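Local coordinates for quinone reductase (Klebsiella pneumoniae subsp. pneumoniae, PDB 4GI5), which binds flavin-adenine dinucleotide and, judging by its family, probably reduces quinones with electrons from NADH or NADPH, at residues L27-H31 / P128-W134; N38-K42 / F118-L122; F164-M170 / P206-P212; L211-F216 / A233-R237. One frame throughout, in Å; residues are numbered along the deposited sequence.

Contact 1. Residues L27-H31 / P128-W134. With FAD (flavin-adenine dinucleotide), chain H.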
# COMPACT_ATOMS: atom_id res chain seq x y z
N LEU B 27 10.39 -16.14 5.85
CA LEU B 27 10.30 -15.42 4.53
C LEU B 27 8.86 -15.40 4.09
O LEU B 27 8.21 -16.45 3.90
CB LEU B 27 11.16 -16.09 3.44
CG LEU B 27 11.03 -15.48 2.01
CD1 LEU B 27 11.64 -14.13 1.95
CD2 LEU B 27 11.76 -16.36 1.01
N ILE B 28 8.29 -14.20 4.02
CA ILE B 28 6.93 -13.99 3.46
C ILE B 28 7.15 -13.61 2.03
O ILE B 28 7.81 -12.56 1.74
CB ILE B 28 6.14 -12.90 4.24
CG1 ILE B 28 6.11 -13.07 5.76
CG2 ILE B 28 4.73 -12.90 3.68
CD1 ILE B 28 5.53 -14.39 6.18
N TYR B 29 6.60 -14.34 1.07
CA TYR B 29 6.96 -14.25 -0.36
C TYR B 29 5.69 -14.15 -1.20
O TYR B 29 4.78 -14.94 -1.06
CB TYR B 29 7.77 -15.49 -0.78
CG TYR B 29 7.91 -15.73 -2.26
CD1 TYR B 29 8.84 -15.01 -3.04
CD2 TYR B 29 7.12 -16.65 -2.91
CE1 TYR B 29 8.94 -15.27 -4.40
CE2 TYR B 29 7.23 -16.89 -4.27
CZ TYR B 29 8.20 -16.19 -4.99
OH TYR B 29 8.25 -16.44 -6.35
N ALA B 30 5.60 -13.13 -2.03
CA ALA B 30 4.46 -12.85 -2.89
C ALA B 30 4.81 -12.73 -4.35
O ALA B 30 5.17 -11.68 -4.82
CB ALA B 30 3.76 -11.56 -2.41
N HIS B 31 4.75 -13.86 -5.11
CA HIS B 31 4.85 -13.78 -6.56
C HIS B 31 4.11 -14.99 -7.09
O HIS B 31 4.31 -16.06 -6.55
CB HIS B 31 6.30 -13.79 -7.06
CG HIS B 31 6.40 -13.33 -8.46
ND1 HIS B 31 5.91 -14.04 -9.54
CD2 HIS B 31 6.85 -12.14 -8.99
CE1 HIS B 31 6.13 -13.39 -10.65
NE2 HIS B 31 6.66 -12.22 -10.34
N PRO B 128 2.13 -6.24 -3.51
CA PRO B 128 1.02 -6.98 -4.20
C PRO B 128 -0.15 -7.18 -3.21
O PRO B 128 0.06 -7.39 -2.01
CB PRO B 128 1.66 -8.32 -4.59
CG PRO B 128 3.12 -7.94 -4.74
CD PRO B 128 3.41 -7.01 -3.61
N ALA B 129 -1.37 -7.12 -3.72
CA ALA B 129 -2.54 -7.34 -2.89
C ALA B 129 -2.50 -8.55 -1.98
O ALA B 129 -2.97 -8.50 -0.84
CB ALA B 129 -3.79 -7.35 -3.73
N ILE B 130 -2.00 -9.68 -2.46
CA ILE B 130 -2.05 -10.87 -1.65
C ILE B 130 -1.19 -10.73 -0.36
O ILE B 130 -1.57 -11.23 0.70
CB ILE B 130 -1.63 -12.15 -2.47
CG1 ILE B 130 -2.04 -13.41 -1.74
CG2 ILE B 130 -0.18 -12.18 -2.76
CD1 ILE B 130 -1.90 -14.65 -2.67
N MSE B 131 -0.11 -9.98 -0.49
CA MSE B 131 0.79 -9.67 0.66
C MSE B 131 0.11 -8.66 1.59
O MSE B 131 0.17 -8.79 2.82
CB MSE B 131 2.25 -9.20 0.35
CG MSE B 131 3.25 -9.37 1.65
SE MSE B 131 4.80 -8.58 0.88
CE MSE B 131 5.46 -10.52 0.76
N LYS B 132 -0.50 -7.63 1.03
CA LYS B 132 -1.28 -6.71 1.85
C LYS B 132 -2.37 -7.46 2.59
O LYS B 132 -2.69 -7.15 3.75
CB LYS B 132 -1.93 -5.67 0.99
CG LYS B 132 -2.75 -4.58 1.74
CD LYS B 132 -1.78 -3.83 2.66
CE LYS B 132 -2.42 -2.87 3.55
NZ LYS B 132 -3.82 -2.73 3.92
N GLY B 133 -2.94 -8.49 1.99
CA GLY B 133 -3.94 -9.29 2.69
C GLY B 133 -3.41 -10.16 3.81
O GLY B 133 -4.14 -10.39 4.77
N TRP B 134 -2.18 -10.61 3.70
CA TRP B 134 -1.47 -11.18 4.80
C TRP B 134 -1.34 -10.22 5.98
O TRP B 134 -1.72 -10.56 7.11
CB TRP B 134 -0.18 -11.75 4.36
CG TRP B 134 0.64 -12.47 5.34
CD1 TRP B 134 0.67 -13.89 5.51
CD2 TRP B 134 1.52 -11.95 6.32
NE1 TRP B 134 1.60 -14.22 6.50
CE2 TRP B 134 2.07 -13.08 7.06
CE3 TRP B 134 1.91 -10.65 6.71
CZ2 TRP B 134 2.97 -12.90 8.10
CZ3 TRP B 134 2.84 -10.49 7.76
CH2 TRP B 134 3.37 -11.63 8.40
PA FAD H . 9.95 -11.47 -14.18
O1A FAD H . 9.68 -12.85 -13.75
O2A FAD H . 9.15 -10.71 -15.12
O5B FAD H . 11.47 -11.38 -14.79
C5B FAD H . 12.20 -10.17 -15.07
C4B FAD H . 13.40 -10.52 -15.89
O4B FAD H . 14.32 -11.17 -15.05
C3B FAD H . 13.08 -11.35 -17.10
O3B FAD H . 13.77 -10.73 -18.18
C2B FAD H . 13.74 -12.64 -16.70
O2B FAD H . 14.12 -13.48 -17.83
C1B FAD H . 14.91 -12.29 -15.84
N9A FAD H . 15.29 -13.45 -14.98
C8A FAD H . 14.49 -14.41 -14.27
N7A FAD H . 15.22 -15.31 -13.65
C5A FAD H . 16.47 -14.96 -14.08
C6A FAD H . 17.80 -15.55 -13.94
N6A FAD H . 17.82 -16.57 -13.14
N1A FAD H . 18.92 -14.96 -14.50
C2A FAD H . 18.79 -13.86 -15.22
N3A FAD H . 17.54 -13.28 -15.43
C4A FAD H . 16.52 -13.82 -14.86
N1 FAD H . 7.67 -1.10 -11.15
C2 FAD H . 7.94 0.02 -10.44
O2 FAD H . 9.14 0.53 -10.41
N3 FAD H . 6.96 0.67 -9.72
C4 FAD H . 5.66 0.30 -9.78
O4 FAD H . 4.81 0.83 -9.06
C4X FAD H . 5.35 -0.87 -10.56
N5 FAD H . 4.07 -1.34 -10.60
C5X FAD H . 3.79 -2.56 -11.27
C6 FAD H . 2.58 -3.06 -11.24
C7 FAD H . 2.29 -4.31 -11.78
C7M FAD H . 0.92 -4.87 -11.72
C8 FAD H . 3.31 -5.01 -12.48
C8M FAD H . 3.00 -6.32 -13.14
C9 FAD H . 4.57 -4.49 -12.55
C9A FAD H . 4.85 -3.25 -11.91
N10 FAD H . 6.14 -2.76 -11.83
C10 FAD H . 6.43 -1.58 -11.16
C1' FAD H . 7.28 -3.47 -12.42
C2' FAD H . 7.61 -4.58 -11.42
O2' FAD H . 8.15 -4.17 -10.16
C3' FAD H . 8.62 -5.60 -12.05
O3' FAD H . 7.88 -6.17 -13.15
C4' FAD H . 9.02 -6.75 -11.11
O4' FAD H . 9.86 -6.25 -10.12
C5' FAD H . 9.86 -7.80 -11.89
O5' FAD H . 10.06 -8.90 -11.06
P FAD H . 9.40 -10.32 -11.53
O1P FAD H . 9.81 -11.33 -10.54
O2P FAD H . 7.97 -10.24 -11.82
O3P FAD H . 10.25 -10.49 -12.90

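Contact 2. Residues N38-K42 / F118-L122. With FAD (flavin-adenine dinucleotide), chain H.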
# COMPACT_ATOMS: atom_id res chain seq x y z
N ASN B 38 11.73 -13.06 -9.12
CA ASN B 38 11.48 -13.23 -7.70
C ASN B 38 11.61 -14.69 -7.20
O ASN B 38 12.18 -14.95 -6.15
CB ASN B 38 10.10 -12.68 -7.31
CG ASN B 38 10.19 -11.21 -6.92
OD1 ASN B 38 10.45 -10.92 -5.75
ND2 ASN B 38 10.11 -10.33 -7.88
N GLY B 39 11.09 -15.59 -7.98
CA GLY B 39 11.22 -16.99 -7.61
C GLY B 39 12.71 -17.39 -7.50
O GLY B 39 13.12 -18.18 -6.59
N ALA B 40 13.49 -16.97 -8.47
CA ALA B 40 14.95 -17.23 -8.47
C ALA B 40 15.64 -16.68 -7.25
O ALA B 40 16.53 -17.28 -6.64
CB ALA B 40 15.58 -16.76 -9.76
N LEU B 41 15.33 -15.40 -6.91
CA LEU B 41 15.92 -14.83 -5.76
C LEU B 41 15.50 -15.43 -4.45
O LEU B 41 16.30 -15.57 -3.55
CB LEU B 41 15.59 -13.30 -5.77
CG LEU B 41 16.16 -12.45 -6.90
CD1 LEU B 41 15.46 -11.04 -6.90
CD2 LEU B 41 17.64 -12.23 -6.71
N LYS B 42 14.24 -15.86 -4.38
CA LYS B 42 13.71 -16.54 -3.21
C LYS B 42 14.50 -17.87 -3.00
O LYS B 42 14.95 -18.17 -1.90
CB LYS B 42 12.25 -16.89 -3.42
CG LYS B 42 11.75 -17.93 -2.40
CD LYS B 42 10.40 -18.51 -2.57
CE LYS B 42 10.14 -19.03 -3.92
NZ LYS B 42 10.31 -20.52 -3.89
N PHE B 118 10.29 -9.88 4.02
CA PHE B 118 9.15 -9.75 3.10
C PHE B 118 9.73 -9.53 1.71
O PHE B 118 10.40 -8.52 1.45
CB PHE B 118 8.25 -8.55 3.46
CG PHE B 118 7.62 -8.66 4.82
CD1 PHE B 118 8.33 -8.42 5.98
CD2 PHE B 118 6.31 -9.06 4.90
CE1 PHE B 118 7.69 -8.54 7.23
CE2 PHE B 118 5.69 -9.12 6.14
CZ PHE B 118 6.37 -8.92 7.24
N GLN B 119 9.40 -10.44 0.77
CA GLN B 119 9.92 -10.37 -0.54
C GLN B 119 8.79 -10.27 -1.57
O GLN B 119 7.87 -11.08 -1.55
CB GLN B 119 10.74 -11.62 -0.92
CG GLN B 119 11.36 -11.53 -2.24
CD GLN B 119 11.92 -12.81 -2.74
OE1 GLN B 119 12.30 -13.68 -1.96
NE2 GLN B 119 12.01 -12.90 -4.06
N PHE B 120 8.87 -9.22 -2.39
CA PHE B 120 7.83 -8.91 -3.36
C PHE B 120 8.29 -8.01 -4.48
O PHE B 120 9.18 -7.20 -4.31
CB PHE B 120 6.61 -8.29 -2.67
CG PHE B 120 6.89 -7.03 -1.90
CD1 PHE B 120 7.31 -7.12 -0.59
CD2 PHE B 120 6.69 -5.77 -2.46
CE1 PHE B 120 7.61 -6.00 0.13
CE2 PHE B 120 6.88 -4.62 -1.71
CZ PHE B 120 7.41 -4.73 -0.42
N PRO B 121 7.69 -8.16 -5.69
CA PRO B 121 7.82 -7.11 -6.71
C PRO B 121 7.03 -5.88 -6.26
O PRO B 121 5.93 -6.03 -5.70
CB PRO B 121 7.18 -7.75 -7.95
CG PRO B 121 6.14 -8.66 -7.32
CD PRO B 121 6.68 -9.17 -6.05
N LEU B 122 7.55 -4.72 -6.54
CA LEU B 122 6.82 -3.47 -6.35
C LEU B 122 5.73 -3.38 -7.36
O LEU B 122 6.00 -3.35 -8.58
CB LEU B 122 7.83 -2.29 -6.41
CG LEU B 122 7.23 -1.00 -5.83
CD1 LEU B 122 6.96 -1.07 -4.35
CD2 LEU B 122 8.23 0.07 -6.15
PA FAD H . 9.95 -11.47 -14.18
O1A FAD H . 9.68 -12.85 -13.75
O2A FAD H . 9.15 -10.71 -15.12
O5B FAD H . 11.47 -11.38 -14.79
C5B FAD H . 12.20 -10.17 -15.07
C4B FAD H . 13.40 -10.52 -15.89
O4B FAD H . 14.32 -11.17 -15.05
C3B FAD H . 13.08 -11.35 -17.10
O3B FAD H . 13.77 -10.73 -18.18
C2B FAD H . 13.74 -12.64 -16.70
O2B FAD H . 14.12 -13.48 -17.83
C1B FAD H . 14.91 -12.29 -15.84
N9A FAD H . 15.29 -13.45 -14.98
C8A FAD H . 14.49 -14.41 -14.27
N7A FAD H . 15.22 -15.31 -13.65
C5A FAD H . 16.47 -14.96 -14.08
C6A FAD H . 17.80 -15.55 -13.94
N6A FAD H . 17.82 -16.57 -13.14
N1A FAD H . 18.92 -14.96 -14.50
C2A FAD H . 18.79 -13.86 -15.22
N3A FAD H . 17.54 -13.28 -15.43
C4A FAD H . 16.52 -13.82 -14.86
N1 FAD H . 7.67 -1.10 -11.15
C2 FAD H . 7.94 0.02 -10.44
O2 FAD H . 9.14 0.53 -10.41
N3 FAD H . 6.96 0.67 -9.72
C4 FAD H . 5.66 0.30 -9.78
O4 FAD H . 4.81 0.83 -9.06
C4X FAD H . 5.35 -0.87 -10.56
N5 FAD H . 4.07 -1.34 -10.60
C5X FAD H . 3.79 -2.56 -11.27
C6 FAD H . 2.58 -3.06 -11.24
C7 FAD H . 2.29 -4.31 -11.78
C7M FAD H . 0.92 -4.87 -11.72
C8 FAD H . 3.31 -5.01 -12.48
C8M FAD H . 3.00 -6.32 -13.14
C9 FAD H . 4.57 -4.49 -12.55
C9A FAD H . 4.85 -3.25 -11.91
N10 FAD H . 6.14 -2.76 -11.83
C10 FAD H . 6.43 -1.58 -11.16
C1' FAD H . 7.28 -3.47 -12.42
C2' FAD H . 7.61 -4.58 -11.42
O2' FAD H . 8.15 -4.17 -10.16
C3' FAD H . 8.62 -5.60 -12.05
O3' FAD H . 7.88 -6.17 -13.15
C4' FAD H . 9.02 -6.75 -11.11
O4' FAD H . 9.86 -6.25 -10.12
C5' FAD H . 9.86 -7.80 -11.89
O5' FAD H . 10.06 -8.90 -11.06
P FAD H . 9.40 -10.32 -11.53
O1P FAD H . 9.81 -11.33 -10.54
O2P FAD H . 7.97 -10.24 -11.82
O3P FAD H . 10.25 -10.49 -12.90

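Contact 3. Residues F164-M170 / P206-P212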
# COMPACT_ATOMS: atom_id res chain seq x y z
N PHE B 164 6.56 -7.77 18.45
CA PHE B 164 7.72 -8.15 17.70
C PHE B 164 9.04 -7.57 18.19
O PHE B 164 10.06 -7.68 17.55
CB PHE B 164 7.54 -7.97 16.16
CG PHE B 164 6.22 -8.57 15.62
CD1 PHE B 164 5.75 -9.80 16.06
CD2 PHE B 164 5.53 -7.90 14.63
CE1 PHE B 164 4.54 -10.31 15.65
CE2 PHE B 164 4.39 -8.44 14.11
CZ PHE B 164 3.84 -9.62 14.65
N VAL B 165 9.01 -6.92 19.35
CA VAL B 165 10.24 -6.38 19.93
C VAL B 165 11.29 -7.51 20.05
O VAL B 165 10.95 -8.63 20.49
CB VAL B 165 10.00 -5.76 21.31
CG1 VAL B 165 11.34 -5.38 21.96
CG2 VAL B 165 9.29 -4.50 21.17
N GLY B 166 12.50 -7.20 19.69
CA GLY B 166 13.58 -8.21 19.70
C GLY B 166 13.77 -8.90 18.39
O GLY B 166 14.69 -9.75 18.25
N LYS B 167 12.84 -8.67 17.44
CA LYS B 167 12.95 -9.36 16.13
C LYS B 167 13.38 -8.33 15.16
O LYS B 167 13.23 -7.12 15.39
CB LYS B 167 11.60 -9.95 15.64
CG LYS B 167 10.96 -10.90 16.60
CD LYS B 167 9.64 -11.47 16.12
CE LYS B 167 8.87 -12.22 17.21
NZ LYS B 167 9.56 -13.49 17.49
N ARG B 168 13.95 -8.77 14.03
CA ARG B 168 14.42 -7.87 12.93
C ARG B 168 13.56 -8.20 11.70
O ARG B 168 13.07 -9.30 11.55
CB ARG B 168 15.88 -8.16 12.59
CG ARG B 168 16.82 -7.61 13.65
CD ARG B 168 18.33 -8.03 13.41
NE ARG B 168 19.08 -6.99 14.22
CZ ARG B 168 20.09 -6.18 13.83
NH1 ARG B 168 20.72 -6.29 12.64
NH2 ARG B 168 20.52 -5.26 14.69
N ALA B 169 13.35 -7.20 10.88
CA ALA B 169 12.57 -7.34 9.59
C ALA B 169 13.28 -6.58 8.50
O ALA B 169 14.00 -5.56 8.70
CB ALA B 169 11.14 -6.82 9.82
N MSE B 170 13.14 -7.03 7.26
CA MSE B 170 13.77 -6.38 6.10
C MSE B 170 12.85 -6.65 4.88
O MSE B 170 12.24 -7.73 4.81
CB MSE B 170 15.08 -7.12 5.78
CG MSE B 170 15.76 -6.41 4.68
SE MSE B 170 17.55 -7.35 4.36
CE MSE B 170 17.05 -9.01 3.45
N PRO B 206 4.62 -2.66 15.01
CA PRO B 206 4.46 -3.73 16.02
C PRO B 206 5.80 -4.16 16.70
O PRO B 206 5.84 -5.18 17.39
CB PRO B 206 3.83 -4.87 15.19
CG PRO B 206 4.43 -4.67 13.82
CD PRO B 206 4.43 -3.21 13.63
N GLY B 207 6.84 -3.42 16.46
CA GLY B 207 8.07 -3.45 17.24
C GLY B 207 9.29 -4.07 16.64
O GLY B 207 10.30 -4.24 17.33
N PHE B 208 9.29 -4.38 15.32
CA PHE B 208 10.48 -4.87 14.68
C PHE B 208 11.57 -3.82 14.74
O PHE B 208 11.29 -2.64 14.67
CB PHE B 208 10.29 -5.18 13.21
CG PHE B 208 9.54 -6.48 12.94
CD1 PHE B 208 10.11 -7.73 13.13
CD2 PHE B 208 8.29 -6.46 12.38
CE1 PHE B 208 9.41 -8.87 12.79
CE2 PHE B 208 7.63 -7.59 12.05
CZ PHE B 208 8.19 -8.83 12.24
N GLU B 209 12.83 -4.27 14.78
CA GLU B 209 13.97 -3.45 14.30
C GLU B 209 13.99 -3.60 12.76
O GLU B 209 14.11 -4.74 12.31
CB GLU B 209 15.27 -3.97 14.91
CG GLU B 209 15.30 -3.76 16.40
CD GLU B 209 16.72 -3.99 16.93
OE1 GLU B 209 17.32 -5.03 16.56
OE2 GLU B 209 17.26 -3.10 17.58
N VAL B 210 13.86 -2.49 12.03
CA VAL B 210 13.75 -2.60 10.61
C VAL B 210 15.12 -2.34 9.97
O VAL B 210 15.75 -1.30 10.19
CB VAL B 210 12.74 -1.57 10.07
CG1 VAL B 210 12.51 -1.82 8.59
CG2 VAL B 210 11.46 -1.64 10.94
N LEU B 211 15.60 -3.30 9.21
CA LEU B 211 16.83 -3.09 8.48
C LEU B 211 16.59 -2.30 7.23
O LEU B 211 15.48 -2.36 6.65
CB LEU B 211 17.45 -4.44 8.16
CG LEU B 211 17.60 -5.40 9.31
CD1 LEU B 211 18.32 -6.60 8.82
CD2 LEU B 211 18.42 -4.76 10.37
N PRO B 212 17.61 -1.61 6.69
CA PRO B 212 17.48 -0.96 5.37
C PRO B 212 17.04 -1.94 4.32
O PRO B 212 17.45 -3.11 4.39
CB PRO B 212 18.91 -0.46 5.07
CG PRO B 212 19.48 -0.25 6.43
CD PRO B 212 18.98 -1.40 7.25

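Contact 4. Residues L211-F216 / A233-R237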
# COMPACT_ATOMS: atom_id res chain seq x y z
N LEU B 211 15.60 -3.30 9.21
CA LEU B 211 16.83 -3.09 8.48
C LEU B 211 16.59 -2.30 7.23
O LEU B 211 15.48 -2.36 6.65
CB LEU B 211 17.45 -4.44 8.16
CG LEU B 211 17.60 -5.40 9.31
CD1 LEU B 211 18.32 -6.60 8.82
CD2 LEU B 211 18.42 -4.76 10.37
N PRO B 212 17.61 -1.61 6.69
CA PRO B 212 17.48 -0.96 5.37
C PRO B 212 17.04 -1.94 4.32
O PRO B 212 17.45 -3.11 4.39
CB PRO B 212 18.91 -0.46 5.07
CG PRO B 212 19.48 -0.25 6.43
CD PRO B 212 18.98 -1.40 7.25
N PRO B 213 16.12 -1.54 3.47
CA PRO B 213 15.60 -2.48 2.47
C PRO B 213 16.64 -2.82 1.41
O PRO B 213 17.52 -2.00 1.17
CB PRO B 213 14.44 -1.70 1.87
CG PRO B 213 14.83 -0.24 2.01
CD PRO B 213 15.53 -0.21 3.31
N LEU B 214 16.47 -3.97 0.78
CA LEU B 214 17.24 -4.33 -0.39
C LEU B 214 16.32 -4.14 -1.60
O LEU B 214 15.29 -4.81 -1.69
CB LEU B 214 17.60 -5.79 -0.27
CG LEU B 214 18.34 -6.33 -1.48
CD1 LEU B 214 19.61 -5.55 -1.80
CD2 LEU B 214 18.68 -7.78 -1.23
N VAL B 215 16.61 -3.14 -2.36
CA VAL B 215 15.82 -2.80 -3.53
C VAL B 215 16.63 -2.87 -4.82
O VAL B 215 17.73 -2.27 -4.95
CB VAL B 215 15.23 -1.36 -3.43
CG1 VAL B 215 14.31 -1.04 -4.59
CG2 VAL B 215 14.54 -1.22 -2.09
N PHE B 216 16.11 -3.66 -5.75
CA PHE B 216 16.66 -3.78 -7.07
C PHE B 216 15.84 -3.00 -8.10
O PHE B 216 14.61 -3.03 -8.12
CB PHE B 216 16.69 -5.24 -7.49
CG PHE B 216 17.52 -6.13 -6.60
CD1 PHE B 216 18.87 -5.81 -6.29
CD2 PHE B 216 16.98 -7.20 -5.98
CE1 PHE B 216 19.64 -6.65 -5.50
CE2 PHE B 216 17.81 -8.05 -5.17
CZ PHE B 216 19.08 -7.79 -4.96
N ALA B 233 24.58 -8.99 -4.10
CA ALA B 233 24.00 -8.00 -3.14
C ALA B 233 23.11 -8.68 -2.10
O ALA B 233 23.22 -8.40 -0.92
CB ALA B 233 23.25 -6.89 -3.93
N LEU B 234 22.28 -9.63 -2.56
CA LEU B 234 21.44 -10.39 -1.72
C LEU B 234 22.26 -11.21 -0.68
O LEU B 234 22.01 -11.22 0.48
CB LEU B 234 20.50 -11.21 -2.57
CG LEU B 234 19.59 -12.19 -1.86
CD1 LEU B 234 18.71 -11.54 -0.84
CD2 LEU B 234 18.66 -12.89 -2.87
N ALA B 235 23.28 -11.88 -1.17
CA ALA B 235 24.03 -12.72 -0.27
C ALA B 235 24.68 -11.85 0.80
O ALA B 235 24.74 -12.27 1.98
CB ALA B 235 25.08 -13.55 -1.13
N GLU B 236 25.16 -10.70 0.42
CA GLU B 236 25.83 -9.76 1.36
C GLU B 236 24.86 -9.30 2.41
O GLU B 236 25.18 -9.28 3.58
CB GLU B 236 26.51 -8.58 0.61
CG GLU B 236 26.80 -7.26 1.35
CD GLU B 236 27.59 -7.33 2.59
OE1 GLU B 236 28.41 -8.27 2.70
OE2 GLU B 236 27.42 -6.41 3.46
N ARG B 237 23.59 -8.99 2.03
CA ARG B 237 22.61 -8.69 3.05
C ARG B 237 22.26 -9.82 3.98
O ARG B 237 22.10 -9.67 5.20
CB ARG B 237 21.28 -8.08 2.39
CG ARG B 237 21.48 -6.79 1.64
CD ARG B 237 22.07 -5.58 2.41
NE ARG B 237 21.38 -5.49 3.65
CZ ARG B 237 20.27 -4.73 3.84
NH1 ARG B 237 19.80 -4.05 2.86
NH2 ARG B 237 19.66 -4.77 4.97

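Contact 1. Residues L27-H31 / P128-W134
Ile28 lies over one face of the Trp134 indole and against selenomethionine Met131, and here the strand is packed tightly on the helix. Its CG1 stands 4.2 Å from the centroid of the six-membered ring, a CH-pi contact 23° off the ring normal, and CD1 reaches Trp134 CZ2 at 3.5 Å. With CG1 set beside the backbone N (chi1 -50°), the longer branch goes to the indole, while the methyl CE of Met131 comes to 3.3 Å from Ile28 O and 3.8 Å from Ile28 CG2. Ala30 CB fills the next place, 3.7 Å from Met131 CE. This is helix-on-sheet packing of the flavodoxin-like fold: strand 27-29 and helix 129-134 run at 136° to each other, and no hydrogen bond joins the two segments. The packing thins toward the start of the helix, where Ala30 CB and the Pro128 ring carbon CG are 4.4 Å apart. Past Ala30 the chain turns from the helix to the cofactor, and His31 NE2 donates a 2.8 Å hydrogen bond to FAD O2P, which lies in the plane of the imidazole at its edge. His31 ND1 is held by the backbone N of Glu33, and Trp134 NE1 bonds to Glu106.

Contact 2. Residues N38-K42 / F118-L122
The side-chain amides of Asn38 and Gln119 run alongside each other, pointing opposite ways, their planes only 28° apart, where the first helix of the flavodoxin-like fold packs on strand 115-121 of the parallel sheet. Gln119 stretches out from the strand, CG anti to its backbone N (chi1 -176°), and brings NE2 to the helix. There the one nitrogen serves two acceptors of Asn38: the backbone O at 2.9 Å and OD1 at 3.0 Å, both close to the plane of the Gln119 amide. The bond to OD1 is the straighter, 162° at the hydrogen. Holding OD1 in this way would set the rotation of the Asn38 amide, with ND2 turned to the cofactor, where Asn38 ND2 and the backbone N each donate to FAD O1P at 2.9 Å; Thr174 bonds to ND2 as well. Gln119 thus probably acts as a second-shell residue behind the phosphate-binding Asn38. Pro121 CB packs 3.8 Å from FAD O4', and beyond it the FAD hydroxyl O2' gives a hydrogen bond to Leu122 O. Gln119 OE1 is buried without a polar partner, its neighbours being carbons of Lys42: CA lies 3.4 Å from it.

Contact 3. Residues F164-M170 / P206-P212
Phe208 carries CG beside the backbone N (chi1 -76°), which swings its ring under Phe164 CB, 3.8 Å from the ring centroid and almost on the normal; the like torsion of Phe164 (chi1 -48°) turns the Phe164 ring toward Phe208 and Pro206. Ala169 CB lies over the opposite face of the Phe208 ring, 3.7 Å from its centroid, so the ring is sandwiched between two CH-pi contacts. The two phenyl rings meet obliquely, and Pro206 CG packs on Phe164 CD2. In the backbone, strands 168-174 and 209-216 pair in parallel, the last two strands of the flavodoxin-like sheet. Glu209 bonds both ways, its N to Lys167 O and its O from Ala169 N; Leu211 N then meets Ala169 O at 2.8 Å, nearly head-on. Ahead of the strands, Phe164 N donates to Pro206 O at 2.9 Å. Gly207, with positive phi, closes the preceding helix in a Schellman motif. On the side of Arg168 and Glu209, NE and OE1 form a long salt bridge of 3.5 Å, guanidinium and carboxylate steeply inclined, while Arg168 NH1 bonds to the carbonyls of Leu241 and Thr244. Backbone bonds and apolar contacts therefore appear to carry most of the pairing, with the ion pair a lesser term.

Contact 4. Residues L211-F216 / A233-R237
Strand 214-216 and helix 233-237 run almost exactly antiparallel, at 176°, with their axes 9.9 Å apart. Arg237 makes the polar link. Its chain is bent at chi2 and chi3 (-58° and -46°), which curls the guanidinium back to Pro212, where NH1 and NH2 together grip a single atom, Pro212 O, end-on. Arg237 NH2 is 2.8 Å and NH1 3.0 Å from Pro212 O. The oxygen lies in the guanidinium plane, yet both nitrogens come from the same face of the carbonyl, NH1 well above its plane. One carbonyl thus takes two N-H groups, which should limit the rotation of the guanidinium. Further along, Leu214 slips past the aliphatic part of Arg237, its CD1 4.1 Å from Arg237 CG, and crosses Leu234 at about a right angle, Leu214 CD2 to Leu234 CD1, 3.8 Å. Phe216 turns its ring edge to the helix, with CE1 3.9 Å from Ala233 CB, in the plane of the ring. In this flavodoxin-like fold, helix 224-239 lies against the outermost strand, 209-216; Leu234 continues inward to Ile172 of strand 168-174 and to Phe44 of helix 37-51.

All four contacts reach one five-stranded parallel sheet of the flavodoxin-like fold, ordered 55-60, 24-29, 115-121, 168-174, 209-216. Contacts 1 and 2, centres 10 Å apart, meet through neighbouring strands 24-29 and 115-121, and contact 2 falls within the chain span that contact 1 brackets; contacts 3 and 4 follow later in sequence. Contact 3 joins strand 115-121 through a probable bond from Phe118 N to Met170 O. Contacts 3 and 4 share Leu211 and Pro212 on strand 209-216, with centres 15 Å apart. Helices 37-51 and 224-239 touch through Leu41 and Leu234, linking contacts 2 and 4. The flavin-side phosphate of FAD is bound where contacts 1 and 2 meet.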